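Local coordinates for protein diphthine synthase (Aeropyrum pernix, PDB 1WDE) that probably transfers methyl groups from S-adenosyl-L-methionine to the modified target histidine of elongation factor 2, forming diphthine on the way to diphthamide, at residues Y228-S231 against L232-S236. Numbering follows the deposited sequence.
Sequences YWSS and LERLS
W229 lays one face of its indole against L235: the methyl CD1 of L235 stands 3.9 Å from the centroid of the five-membered ring and only 13° off its normal, which meets the criteria for a CH-pi contact. The two side chains cross at about a right angle, and CE2 of W229, the ring atom closest to that methyl, lies 3.8 Å from CD1 of L235. With CG beside its own backbone N and anti to the carbonyl carbon (chi1 -75°), the indole is swung onto the first helical turn, where CE3 also reaches the backbone N of L235. Were W229 replaced by alanine, the CD1 methyl of L235 would probably lose the flat surface it rests on, with a gap opened beside it. S230 comes next, its OG 3.2 Å from CD of R234 and near the plane of the guanidinium, at its edge; NH1 of R234 is 3.6 Å from OG of S230. This is a strand-to-helix turn, joining strand 225-229, outermost within this chain in the mixed sheet of the tetrapyrrole-methylase fold, to helix 232-236. The sheet pairing continues through backbone bonds between W229 and S213, while V188 of helix 184-202 touches L232 and L235. S231 is the N-cap: its OG accepts from the backbone N of R234 at 3.0 Å with an N-H...O angle of 159°. Its first torsion sets that hydroxyl between the residue's own N and carbonyl carbon, turned to the start of the helix, and CG of R234 passes 3.2 Å from OG of S231. The carbonyl O of S231 then receives a weak helical bond from the backbone N of L235, 3.3 Å long.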
ATOM      1  N   TYR A 228      -1.042   0.037  18.219  1.00 28.75           N
ATOM      2  CA  TYR A 228      -2.484   0.145  18.325  1.00 29.07           C
ATOM      3  C   TYR A 228      -2.873   1.568  18.703  1.00 30.97           C
ATOM      4  O   TYR A 228      -2.314   2.139  19.647  1.00 26.30           O
ATOM      5  CB  TYR A 228      -3.005  -0.813  19.394  1.00 27.32           C
ATOM      6  CG  TYR A 228      -4.498  -0.728  19.581  1.00 33.08           C
ATOM      7  CD1 TYR A 228      -5.356  -1.380  18.713  1.00 31.69           C
ATOM      8  CD2 TYR A 228      -5.054   0.005  20.631  1.00 34.37           C
ATOM      9  CE1 TYR A 228      -6.733  -1.320  18.877  1.00 33.94           C
ATOM     10  CE2 TYR A 228      -6.442   0.077  20.805  1.00 34.25           C
ATOM     11  CZ  TYR A 228      -7.274  -0.595  19.920  1.00 34.03           C
ATOM     12  OH  TYR A 228      -8.642  -0.577  20.080  1.00 32.27           O
ATOM     13  N   TRP A 229      -3.808   2.143  17.950  1.00 27.81           N
ATOM     14  CA  TRP A 229      -4.310   3.486  18.235  1.00 27.23           C
ATOM     15  C   TRP A 229      -5.797   3.370  18.557  1.00 29.32           C
ATOM     16  O   TRP A 229      -6.606   2.993  17.697  1.00 25.24           O
ATOM     17  CB  TRP A 229      -4.065   4.421  17.042  1.00 30.52           C
ATOM     18  CG  TRP A 229      -2.625   4.818  16.952  1.00 29.62           C
ATOM     19  CD1 TRP A 229      -1.601   4.096  16.391  1.00 30.03           C
ATOM     20  CD2 TRP A 229      -2.013   5.958  17.575  1.00 33.79           C
ATOM     21  NE1 TRP A 229      -0.394   4.712  16.636  1.00 31.18           N
ATOM     22  CE2 TRP A 229      -0.616   5.857  17.356  1.00 35.05           C
ATOM     23  CE3 TRP A 229      -2.507   7.052  18.301  1.00 35.59           C
ATOM     24  CZ2 TRP A 229       0.289   6.812  17.836  1.00 34.43           C
ATOM     25  CZ3 TRP A 229      -1.600   8.003  18.778  1.00 35.58           C
ATOM     26  CH2 TRP A 229      -0.220   7.872  18.540  1.00 32.35           C
ATOM     27  N   SER A 230      -6.155   3.711  19.798  1.00 26.94           N
ATOM     28  CA  SER A 230      -7.538   3.600  20.259  1.00 22.93           C
ATOM     29  C   SER A 230      -8.563   4.308  19.386  1.00 23.21           C
ATOM     30  O   SER A 230      -9.726   3.934  19.391  1.00 28.72           O
ATOM     31  CB  SER A 230      -7.648   4.074  21.731  1.00 26.67           C
ATOM     32  OG  SER A 230      -7.338   5.453  21.859  1.00 25.72           O
ATOM     33  N   SER A 231      -8.143   5.323  18.628  1.00 28.07           N
ATOM     34  CA  SER A 231      -9.055   6.049  17.736  1.00 20.13           C
ATOM     35  C   SER A 231      -8.239   6.754  16.648  1.00 25.78           C
ATOM     36  O   SER A 231      -7.090   7.133  16.879  1.00 24.49           O
ATOM     37  CB  SER A 231      -9.855   7.107  18.521  1.00 29.71           C
ATOM     38  OG  SER A 231      -9.018   8.198  18.890  1.00 24.63           O
ATOM     39  N   LEU A 232      -8.827   6.946  15.472  1.00 22.21           N
ATOM     40  CA  LEU A 232      -8.122   7.624  14.389  1.00 20.53           C
ATOM     41  C   LEU A 232      -8.005   9.105  14.776  1.00 28.22           C
ATOM     42  O   LEU A 232      -7.122   9.820  14.311  1.00 24.14           O
ATOM     43  CB  LEU A 232      -8.888   7.483  13.057  1.00 19.44           C
ATOM     44  CG  LEU A 232      -8.702   6.163  12.288  1.00 25.37           C
ATOM     45  CD1 LEU A 232      -9.604   6.133  11.056  1.00 23.90           C
ATOM     46  CD2 LEU A 232      -7.223   6.012  11.876  1.00 24.72           C
ATOM     47  N   GLU A 233      -8.915   9.567  15.627  1.00 27.09           N
ATOM     48  CA  GLU A 233      -8.888  10.956  16.096  1.00 26.18           C
ATOM     49  C   GLU A 233      -7.539  11.175  16.796  1.00 22.98           C
ATOM     50  O   GLU A 233      -6.842  12.154  16.543  1.00 28.32           O
ATOM     51  CB  GLU A 233     -10.043  11.181  17.077  1.00 27.97           C
ATOM     52  CG  GLU A 233     -10.188  12.591  17.610  1.00 35.09           C
ATOM     53  CD  GLU A 233     -10.422  13.596  16.518  1.00 43.70           C
ATOM     54  OE1 GLU A 233      -9.534  14.446  16.304  1.00 52.58           O
ATOM     55  OE2 GLU A 233     -11.488  13.539  15.865  1.00 53.16           O
ATOM     56  N   ARG A 234      -7.180  10.251  17.677  1.00 25.10           N
ATOM     57  CA  ARG A 234      -5.916  10.335  18.402  1.00 27.44           C
ATOM     58  C   ARG A 234      -4.714  10.308  17.463  1.00 32.33           C
ATOM     59  O   ARG A 234      -3.756  11.046  17.653  1.00 32.57           O
ATOM     60  CB  ARG A 234      -5.786   9.178  19.401  1.00 27.33           C
ATOM     61  CG  ARG A 234      -6.584   9.352  20.682  1.00 43.23           C
ATOM     62  CD  ARG A 234      -6.059   8.425  21.765  1.00 55.30           C
ATOM     63  NE  ARG A 234      -4.646   8.679  22.036  1.00 66.35           N
ATOM     64  CZ  ARG A 234      -3.892   7.947  22.850  1.00 68.35           C
ATOM     65  NH1 ARG A 234      -4.410   6.902  23.483  1.00 70.84           N
ATOM     66  NH2 ARG A 234      -2.616   8.262  23.032  1.00 71.25           N
ATOM     67  N   LEU A 235      -4.759   9.448  16.454  1.00 27.84           N
ATOM     68  CA  LEU A 235      -3.654   9.335  15.511  1.00 26.15           C
ATOM     69  C   LEU A 235      -3.514  10.567  14.653  1.00 24.35           C
ATOM     70  O   LEU A 235      -2.400  10.962  14.316  1.00 29.50           O
ATOM     71  CB  LEU A 235      -3.856   8.116  14.601  1.00 26.96           C
ATOM     72  CG  LEU A 235      -2.809   7.814  13.524  1.00 25.29           C
ATOM     73  CD1 LEU A 235      -1.413   7.731  14.147  1.00 20.70           C
ATOM     74  CD2 LEU A 235      -3.170   6.477  12.860  1.00 22.81           C
ATOM     75  N   SER A 236      -4.644  11.176  14.303  1.00 24.52           N
ATOM     76  CA  SER A 236      -4.659  12.350  13.430  1.00 25.53           C
ATOM     77  C   SER A 236      -3.835  13.525  13.949  1.00 30.98           C
ATOM     78  O   SER A 236      -3.379  14.349  13.163  1.00 32.35           O
ATOM     79  CB  SER A 236      -6.096  12.830  13.204  1.00 29.27           C
ATOM     80  OG  SER A 236      -6.654  13.304  14.421  1.00 33.49           O
TER